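Local coordinates for cell division control protein 4 (Saccharomyces cerevisiae, PDB 3V7D) that recognises phosphorylated target proteins, such as the CDK inhibitor SIC1, and presents them for ubiquitination as the F-box substrate receptor of an SCF ubiquitin ligase, at residues L176-W188 with H197-I211. The protein carries 1 engineered substitution. Residues are numbered along the deposited sequence; the frame is centred on the assembly and turned at random.
Sequences LVSGSTDRTVRVW and HVFEGHNSTVRCLDI. Unlike the reference sequence in segment 197-211: Glu-200 (reference Lys).
Val-198 lies under the guanidinium of Arg-186. Its CG1 sits 3.9 Å from Arg-186 CZ, over the centre of one face, and its CG2 runs alongside the arginine chain. That chain is extended from CG to NE, then turns sharply (chi4 85°), which lays the flat group over the valine. NH1 of Arg-186 makes a salt bridge to Asp-182 OD2 at 3.1 Å. Replacing Arg-186 by an alanine would probably cost Asp-182 its salt bridge and strip the guanidinium cover from Val-198. Asp-182 OD2 also accepts from His-161 ND1. Ser-178 OG is held by Trp-188 NE1, in the indole plane at 2.7 Å, and by His-161 NE2. These four residues form the Asp-His-Ser/Thr-Trp tetrad of WD40 blades.

Strands 185-188 and 197-199 pair antiparallel. Val-185 and Phe-199 exchange two nearly straight backbone bonds, the one from Phe-199 N to Val-185 O measuring 2.7 Å. On the face opposite Arg-186, Val-187 CB packs on His-197 CB at 3.9 Å.

Val-206, at the start of the next sheet, packs back on the preceding one. With CG1 anti to the backbone N (chi1 -177°), that methyl meets Gly-179 CA at 3.7 Å, where a side chain would clash. CG2 rests on Thr-184 O. Val-206 N bonds to Ser-180 O. Further along, Ile-211 CD1 touches Val-177 CG2 at 3.6 Å. The extended chain of Arg-183 lies along the 202-204 backbone, its CG 3.3 Å from Ser-204 O, with Asn-203 O over one guanidinium face.

Around the start of strand 206-211, Thr-205 N and Arg-207 NH2 hydrogen-bond a modified side chain of the bound peptide. The outer strand of one blade leads here to the inner strand of the next, the blade-to-blade link of the Cdc4 WD40 propeller.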
ATOM      1  N   LEU B 176      -7.293  21.238  10.809  1.00 53.47           N
ATOM      2  CA  LEU B 176      -6.258  20.506  11.533  1.00 52.62           C
ATOM      3  C   LEU B 176      -6.309  20.742  13.041  1.00 47.87           C
ATOM      4  O   LEU B 176      -6.810  21.765  13.507  1.00 47.28           O
ATOM      5  CB  LEU B 176      -4.868  20.836  10.978  1.00 55.98           C
ATOM      6  CG  LEU B 176      -4.294  22.229  11.242  1.00 58.30           C
ATOM      7  CD1 LEU B 176      -3.203  22.157  12.290  1.00 60.16           C
ATOM      8  CD2 LEU B 176      -3.755  22.843   9.961  1.00 60.41           C
ATOM      9  N   VAL B 177      -5.782  19.783  13.797  1.00 47.14           N
ATOM     10  CA  VAL B 177      -5.763  19.859  15.252  1.00 49.69           C
ATOM     11  C   VAL B 177      -4.327  19.850  15.765  1.00 49.34           C
ATOM     12  O   VAL B 177      -3.487  19.105  15.255  1.00 48.71           O
ATOM     13  CB  VAL B 177      -6.531  18.676  15.874  1.00 49.84           C
ATOM     14  CG1 VAL B 177      -6.625  18.830  17.385  1.00 48.52           C
ATOM     15  CG2 VAL B 177      -7.919  18.569  15.262  1.00 51.73           C
ATOM     16  N   SER B 178      -4.045  20.676  16.771  1.00 48.13           N
ATOM     17  CA  SER B 178      -2.699  20.763  17.339  1.00 46.07           C
ATOM     18  C   SER B 178      -2.674  20.580  18.859  1.00 44.78           C
ATOM     19  O   SER B 178      -3.650  20.861  19.543  1.00 44.50           O
ATOM     20  CB  SER B 178      -2.056  22.103  16.978  1.00 48.64           C
ATOM     21  OG  SER B 178      -2.801  23.187  17.514  1.00 52.75           O
ATOM     22  N   GLY B 179      -1.540  20.111  19.372  1.00 46.85           N
ATOM     23  CA  GLY B 179      -1.317  19.999  20.802  1.00 50.85           C
ATOM     24  C   GLY B 179      -0.022  20.700  21.160  1.00 51.75           C
ATOM     25  O   GLY B 179       0.925  20.699  20.373  1.00 48.56           O
ATOM     26  N   SER B 180       0.031  21.299  22.345  1.00 50.71           N
ATOM     27  CA  SER B 180       1.152  22.164  22.697  1.00 51.16           C
ATOM     28  C   SER B 180       1.589  22.053  24.153  1.00 54.44           C
ATOM     29  O   SER B 180       0.929  21.405  24.967  1.00 52.57           O
ATOM     30  CB  SER B 180       0.808  23.621  22.376  1.00 53.45           C
ATOM     31  OG  SER B 180       1.765  24.510  22.922  1.00 54.56           O
ATOM     32  N   THR B 181       2.705  22.699  24.475  1.00 57.23           N
ATOM     33  CA  THR B 181       3.187  22.751  25.849  1.00 60.27           C
ATOM     34  C   THR B 181       2.400  23.777  26.658  1.00 63.33           C
ATOM     35  O   THR B 181       2.586  23.892  27.869  1.00 65.53           O
ATOM     36  CB  THR B 181       4.687  23.087  25.921  1.00 59.48           C
ATOM     37  OG1 THR B 181       4.932  24.341  25.272  1.00 60.06           O
ATOM     38  CG2 THR B 181       5.505  22.002  25.247  1.00 56.20           C
ATOM     39  N   ASP B 182       1.519  24.518  25.990  1.00 59.10           N
ATOM     40  CA  ASP B 182       0.631  25.443  26.689  1.00 64.85           C
ATOM     41  C   ASP B 182      -0.603  24.729  27.237  1.00 65.43           C
ATOM     42  O   ASP B 182      -1.525  25.369  27.746  1.00 62.53           O
ATOM     43  CB  ASP B 182       0.234  26.629  25.797  1.00 65.95           C
ATOM     44  CG  ASP B 182      -0.526  26.212  24.547  1.00 64.36           C
ATOM     45  OD1 ASP B 182      -1.118  25.111  24.522  1.00 66.11           O
ATOM     46  OD2 ASP B 182      -0.539  27.005  23.581  1.00 59.21           O
ATOM     47  N   ARG B 183      -0.608  23.403  27.099  1.00 62.06           N
ATOM     48  CA  ARG B 183      -1.658  22.523  27.619  1.00 60.05           C
ATOM     49  C   ARG B 183      -2.985  22.625  26.863  1.00 56.39           C
ATOM     50  O   ARG B 183      -3.981  22.014  27.256  1.00 55.22           O
ATOM     51  CB  ARG B 183      -1.869  22.746  29.120  1.00 66.23           C
ATOM     52  CG  ARG B 183      -0.581  22.716  29.926  1.00 73.46           C
ATOM     53  CD  ARG B 183      -0.795  23.206  31.348  1.00 82.09           C
ATOM     54  NE  ARG B 183       0.471  23.321  32.066  1.00 88.16           N
ATOM     55  CZ  ARG B 183       0.592  23.811  33.296  1.00 96.53           C
ATOM     56  NH1 ARG B 183      -0.480  24.236  33.952  1.00 97.92           N
ATOM     57  NH2 ARG B 183       1.787  23.876  33.869  1.00 98.75           N
ATOM     58  N   THR B 184      -2.994  23.376  25.767  1.00 54.50           N
ATOM     59  CA  THR B 184      -4.216  23.541  24.988  1.00 55.55           C
ATOM     60  C   THR B 184      -4.285  22.614  23.777  1.00 57.40           C
ATOM     61  O   THR B 184      -3.265  22.158  23.257  1.00 52.80           O
ATOM     62  CB  THR B 184      -4.383  24.989  24.502  1.00 55.91           C
ATOM     63  OG1 THR B 184      -3.351  25.300  23.556  1.00 52.77           O
ATOM     64  CG2 THR B 184      -4.311  25.959  25.676  1.00 52.93           C
ATOM     65  N   VAL B 185      -5.508  22.336  23.343  1.00 58.24           N
ATOM     66  CA  VAL B 185      -5.750  21.643  22.090  1.00 54.58           C
ATOM     67  C   VAL B 185      -6.428  22.644  21.164  1.00 58.67           C
ATOM     68  O   VAL B 185      -7.449  23.231  21.522  1.00 57.78           O
ATOM     69  CB  VAL B 185      -6.670  20.430  22.287  1.00 54.29           C
ATOM     70  CG1 VAL B 185      -6.919  19.734  20.964  1.00 52.57           C
ATOM     71  CG2 VAL B 185      -6.070  19.465  23.303  1.00 53.91           C
ATOM     72  N   ARG B 186      -5.856  22.856  19.985  1.00 55.47           N
ATOM     73  CA  ARG B 186      -6.383  23.866  19.077  1.00 55.68           C
ATOM     74  C   ARG B 186      -6.846  23.295  17.740  1.00 58.24           C
ATOM     75  O   ARG B 186      -6.192  22.431  17.155  1.00 62.09           O
ATOM     76  CB  ARG B 186      -5.354  24.973  18.851  1.00 56.82           C
ATOM     77  CG  ARG B 186      -5.339  26.040  19.936  1.00 63.71           C
ATOM     78  CD  ARG B 186      -4.269  27.078  19.647  1.00 69.18           C
ATOM     79  NE  ARG B 186      -4.427  28.292  20.443  1.00 76.38           N
ATOM     80  CZ  ARG B 186      -3.954  28.444  21.675  1.00 76.88           C
ATOM     81  NH1 ARG B 186      -3.301  27.453  22.264  1.00 78.07           N
ATOM     82  NH2 ARG B 186      -4.139  29.586  22.321  1.00 74.15           N
ATOM     83  N   VAL B 187      -7.988  23.784  17.273  1.00 55.88           N
ATOM     84  CA  VAL B 187      -8.520  23.413  15.970  1.00 55.95           C
ATOM     85  C   VAL B 187      -8.307  24.583  15.018  1.00 59.70           C
ATOM     86  O   VAL B 187      -8.591  25.727  15.368  1.00 62.09           O
ATOM     87  CB  VAL B 187     -10.026  23.099  16.048  1.00 53.52           C
ATOM     88  CG1 VAL B 187     -10.565  22.708  14.677  1.00 46.16           C
ATOM     89  CG2 VAL B 187     -10.288  22.001  17.069  1.00 53.21           C
ATOM     90  N   TRP B 188      -7.801  24.297  13.823  1.00 57.33           N
ATOM     91  CA  TRP B 188      -7.484  25.348  12.866  1.00 59.93           C
ATOM     92  C   TRP B 188      -8.192  25.130  11.534  1.00 59.31           C
ATOM     93  O   TRP B 188      -8.439  23.994  11.126  1.00 59.28           O
ATOM     94  CB  TRP B 188      -5.975  25.410  12.617  1.00 58.21           C
ATOM     95  CG  TRP B 188      -5.130  25.467  13.855  1.00 52.83           C
ATOM     96  CD1 TRP B 188      -4.839  24.433  14.693  1.00 48.04           C
ATOM     97  CD2 TRP B 188      -4.440  26.611  14.373  1.00 52.66           C
ATOM     98  NE1 TRP B 188      -4.022  24.863  15.710  1.00 50.91           N
ATOM     99  CE2 TRP B 188      -3.761  26.199  15.537  1.00 48.49           C
ATOM    100  CE3 TRP B 188      -4.337  27.947  13.972  1.00 53.34           C
ATOM    101  CZ2 TRP B 188      -2.990  27.070  16.300  1.00 47.08           C
ATOM    102  CZ3 TRP B 188      -3.571  28.812  14.734  1.00 50.47           C
ATOM    103  CH2 TRP B 188      -2.906  28.369  15.884  1.00 47.81           C
ATOM    104  N   HIS B 197     -10.991  27.006  17.361  1.00 60.26           N
ATOM    105  CA  HIS B 197     -11.305  26.540  18.710  1.00 61.30           C
ATOM    106  C   HIS B 197     -10.051  26.340  19.557  1.00 60.62           C
ATOM    107  O   HIS B 197      -9.044  25.815  19.078  1.00 59.74           O
ATOM    108  CB  HIS B 197     -12.089  25.221  18.659  1.00 60.68           C
ATOM    109  CG  HIS B 197     -13.357  25.294  17.864  1.00 65.95           C
ATOM    110  ND1 HIS B 197     -13.372  25.312  16.485  1.00 66.38           N
ATOM    111  CD2 HIS B 197     -14.653  25.345  18.254  1.00 68.85           C
ATOM    112  CE1 HIS B 197     -14.621  25.379  16.061  1.00 66.33           C
ATOM    113  NE2 HIS B 197     -15.418  25.397  17.114  1.00 69.63           N
ATOM    114  N   VAL B 198     -10.119  26.759  20.815  1.00 58.71           N
ATOM    115  CA  VAL B 198      -9.074  26.450  21.783  1.00 55.79           C
ATOM    116  C   VAL B 198      -9.672  25.665  22.947  1.00 63.18           C
ATOM    117  O   VAL B 198     -10.455  26.206  23.729  1.00 71.03           O
ATOM    118  CB  VAL B 198      -8.399  27.719  22.326  1.00 59.72           C
ATOM    119  CG1 VAL B 198      -7.315  27.352  23.328  1.00 57.73           C
ATOM    120  CG2 VAL B 198      -7.822  28.548  21.188  1.00 62.70           C
ATOM    121  N   PHE B 199      -9.309  24.390  23.055  1.00 60.37           N
ATOM    122  CA  PHE B 199      -9.827  23.533  24.119  1.00 61.80           C
ATOM    123  C   PHE B 199      -8.836  23.412  25.272  1.00 63.91           C
ATOM    124  O   PHE B 199      -7.741  22.870  25.111  1.00 62.52           O
ATOM    125  CB  PHE B 199     -10.157  22.135  23.590  1.00 61.40           C
ATOM    126  CG  PHE B 199     -11.238  22.111  22.546  1.00 61.20           C
ATOM    127  CD1 PHE B 199     -12.126  23.166  22.418  1.00 60.77           C
ATOM    128  CD2 PHE B 199     -11.364  21.025  21.693  1.00 59.48           C
ATOM    129  CE1 PHE B 199     -13.120  23.140  21.457  1.00 59.98           C
ATOM    130  CE2 PHE B 199     -12.354  20.992  20.730  1.00 57.83           C
ATOM    131  CZ  PHE B 199     -13.235  22.052  20.613  1.00 59.61           C
ATOM    132  N   GLU B 200      -9.226  23.914  26.439  1.00 62.31           N
ATOM    133  CA  GLU B 200      -8.405  23.768  27.631  1.00 62.81           C
ATOM    134  C   GLU B 200      -8.959  22.633  28.480  1.00 62.67           C
ATOM    135  O   GLU B 200     -10.111  22.229  28.314  1.00 64.98           O
ATOM    136  CB  GLU B 200      -8.352  25.079  28.423  1.00 69.09           C
ATOM    137  CG  GLU B 200      -7.773  26.250  27.631  1.00 69.97           C
ATOM    138  CD  GLU B 200      -7.585  27.504  28.467  1.00 80.14           C
ATOM    139  OE1 GLU B 200      -7.643  27.412  29.711  1.00 85.79           O
ATOM    140  OE2 GLU B 200      -7.378  28.586  27.878  1.00 83.19           O
ATOM    141  N   GLY B 201      -8.136  22.109  29.380  1.00 62.81           N
ATOM    142  CA  GLY B 201      -8.551  21.001  30.219  1.00 66.79           C
ATOM    143  C   GLY B 201      -7.374  20.194  30.726  1.00 70.90           C
ATOM    144  O   GLY B 201      -7.323  19.833  31.902  1.00 72.92           O
ATOM    145  N   HIS B 202      -6.431  19.902  29.834  1.00 70.68           N
ATOM    146  CA  HIS B 202      -5.207  19.208  30.218  1.00 68.75           C
ATOM    147  C   HIS B 202      -4.432  20.029  31.241  1.00 68.56           C
ATOM    148  O   HIS B 202      -4.368  21.255  31.149  1.00 66.88           O
ATOM    149  CB  HIS B 202      -4.328  18.927  28.995  1.00 64.94           C
ATOM    150  CG  HIS B 202      -4.727  17.705  28.228  1.00 56.25           C
ATOM    151  ND1 HIS B 202      -4.701  16.441  28.777  1.00 58.37           N
ATOM    152  CD2 HIS B 202      -5.155  17.551  26.952  1.00 56.28           C
ATOM    153  CE1 HIS B 202      -5.097  15.563  27.874  1.00 58.17           C
ATOM    154  NE2 HIS B 202      -5.379  16.210  26.758  1.00 58.82           N
ATOM    155  N   ASN B 203      -3.851  19.349  32.221  1.00 68.41           N
ATOM    156  CA  ASN B 203      -3.117  20.029  33.277  1.00 74.47           C
ATOM    157  C   ASN B 203      -1.619  20.009  33.024  1.00 73.76           C
ATOM    158  O   ASN B 203      -0.826  20.404  33.880  1.00 71.59           O
ATOM    159  CB  ASN B 203      -3.447  19.416  34.638  1.00 80.05           C
ATOM    160  CG  ASN B 203      -4.893  19.644  35.041  1.00 85.13           C
ATOM    161  OD1 ASN B 203      -5.627  18.700  35.328  1.00 87.05           O
ATOM    162  ND2 ASN B 203      -5.310  20.905  35.057  1.00 85.98           N
ATOM    163  N   SER B 204      -1.245  19.550  31.835  1.00 71.67           N
ATOM    164  CA  SER B 204       0.155  19.479  31.441  1.00 69.68           C
ATOM    165  C   SER B 204       0.279  19.446  29.916  1.00 61.51           C
ATOM    166  O   SER B 204      -0.723  19.544  29.205  1.00 58.78           O
ATOM    167  CB  SER B 204       0.819  18.252  32.069  1.00 74.92           C
ATOM    168  OG  SER B 204       2.221  18.276  31.874  1.00 78.35           O
ATOM    169  N   THR B 205       1.508  19.318  29.425  1.00 57.41           N
ATOM    170  CA  THR B 205       1.786  19.341  27.987  1.00 56.27           C
ATOM    171  C   THR B 205       1.012  18.276  27.215  1.00 52.78           C
ATOM    172  O   THR B 205       1.009  17.106  27.595  1.00 52.18           O
ATOM    173  CB  THR B 205       3.294  19.143  27.705  1.00 58.22           C
ATOM    174  OG1 THR B 205       4.020  20.310  28.110  1.00 58.25           O
ATOM    175  CG2 THR B 205       3.541  18.889  26.222  1.00 54.36           C
ATOM    176  N   VAL B 206       0.348  18.688  26.138  1.00 51.50           N
ATOM    177  CA  VAL B 206      -0.270  17.737  25.221  1.00 53.67           C
ATOM    178  C   VAL B 206       0.838  17.092  24.396  1.00 51.10           C
ATOM    179  O   VAL B 206       1.456  17.745  23.561  1.00 54.58           O
ATOM    180  CB  VAL B 206      -1.284  18.415  24.282  1.00 49.66           C
ATOM    181  CG1 VAL B 206      -1.962  17.378  23.404  1.00 43.45           C
ATOM    182  CG2 VAL B 206      -2.322  19.194  25.085  1.00 53.78           C
ATOM    183  N   ARG B 207       1.090  15.809  24.640  1.00 50.91           N
ATOM    184  CA  ARG B 207       2.256  15.136  24.071  1.00 51.60           C
ATOM    185  C   ARG B 207       1.986  14.468  22.727  1.00 50.94           C
ATOM    186  O   ARG B 207       2.877  14.365  21.887  1.00 58.90           O
ATOM    187  CB  ARG B 207       2.799  14.099  25.055  1.00 52.65           C
ATOM    188  CG  ARG B 207       4.157  13.544  24.675  1.00 55.78           C
ATOM    189  CD  ARG B 207       5.182  14.657  24.571  1.00 58.05           C
ATOM    190  NE  ARG B 207       6.504  14.158  24.205  1.00 58.85           N
ATOM    191  CZ  ARG B 207       6.912  13.976  22.954  1.00 58.58           C
ATOM    192  NH1 ARG B 207       6.097  14.247  21.940  1.00 54.46           N
ATOM    193  NH2 ARG B 207       8.136  13.523  22.715  1.00 56.23           N
ATOM    194  N   CYS B 208       0.756  14.012  22.531  1.00 44.77           N
ATOM    195  CA  CYS B 208       0.401  13.261  21.335  1.00 41.13           C
ATOM    196  C   CYS B 208      -1.094  13.391  21.093  1.00 45.40           C
ATOM    197  O   CYS B 208      -1.825  13.835  21.980  1.00 50.64           O
ATOM    198  CB  CYS B 208       0.770  11.786  21.515  1.00 37.55           C
ATOM    199  SG  CYS B 208      -0.076  10.971  22.917  1.00 49.76           S
ATOM    200  N   LEU B 209      -1.547  13.005  19.902  1.00 41.65           N
ATOM    201  CA  LEU B 209      -2.975  13.040  19.592  1.00 47.05           C
ATOM    202  C   LEU B 209      -3.337  12.269  18.324  1.00 42.35           C
ATOM    203  O   LEU B 209      -2.497  12.056  17.448  1.00 43.77           O
ATOM    204  CB  LEU B 209      -3.490  14.487  19.518  1.00 56.50           C
ATOM    205  CG  LEU B 209      -3.226  15.360  18.291  1.00 60.62           C
ATOM    206  CD1 LEU B 209      -4.429  15.343  17.372  1.00 62.86           C
ATOM    207  CD2 LEU B 209      -2.912  16.784  18.711  1.00 63.51           C
ATOM    208  N   ASP B 210      -4.596  11.850  18.240  1.00 36.75           N
ATOM    209  CA  ASP B 210      -5.121  11.186  17.053  1.00 38.74           C
ATOM    210  C   ASP B 210      -6.568  11.611  16.839  1.00 44.86           C
ATOM    211  O   ASP B 210      -7.213  12.109  17.760  1.00 48.48           O
ATOM    212  CB  ASP B 210      -5.049   9.666  17.206  1.00 40.47           C
ATOM    213  CG  ASP B 210      -5.051   8.938  15.869  1.00 44.77           C
ATOM    214  OD1 ASP B 210      -5.318   9.581  14.828  1.00 45.34           O
ATOM    215  OD2 ASP B 210      -4.788   7.717  15.863  1.00 43.21           O
ATOM    216  N   ILE B 211      -7.071  11.416  15.623  1.00 44.55           N
ATOM    217  CA  ILE B 211      -8.468  11.693  15.315  1.00 44.81           C
ATOM    218  C   ILE B 211      -9.135  10.445  14.757  1.00 49.22           C
ATOM    219  O   ILE B 211      -8.625   9.827  13.822  1.00 52.89           O
ATOM    220  CB  ILE B 211      -8.616  12.821  14.282  1.00 49.98           C
ATOM    221  CG1 ILE B 211      -7.929  14.099  14.771  1.00 49.82           C
ATOM    222  CG2 ILE B 211     -10.091  13.084  13.988  1.00 48.48           C
ATOM    223  CD1 ILE B 211      -8.000  15.241  13.777  1.00 39.42           C
TER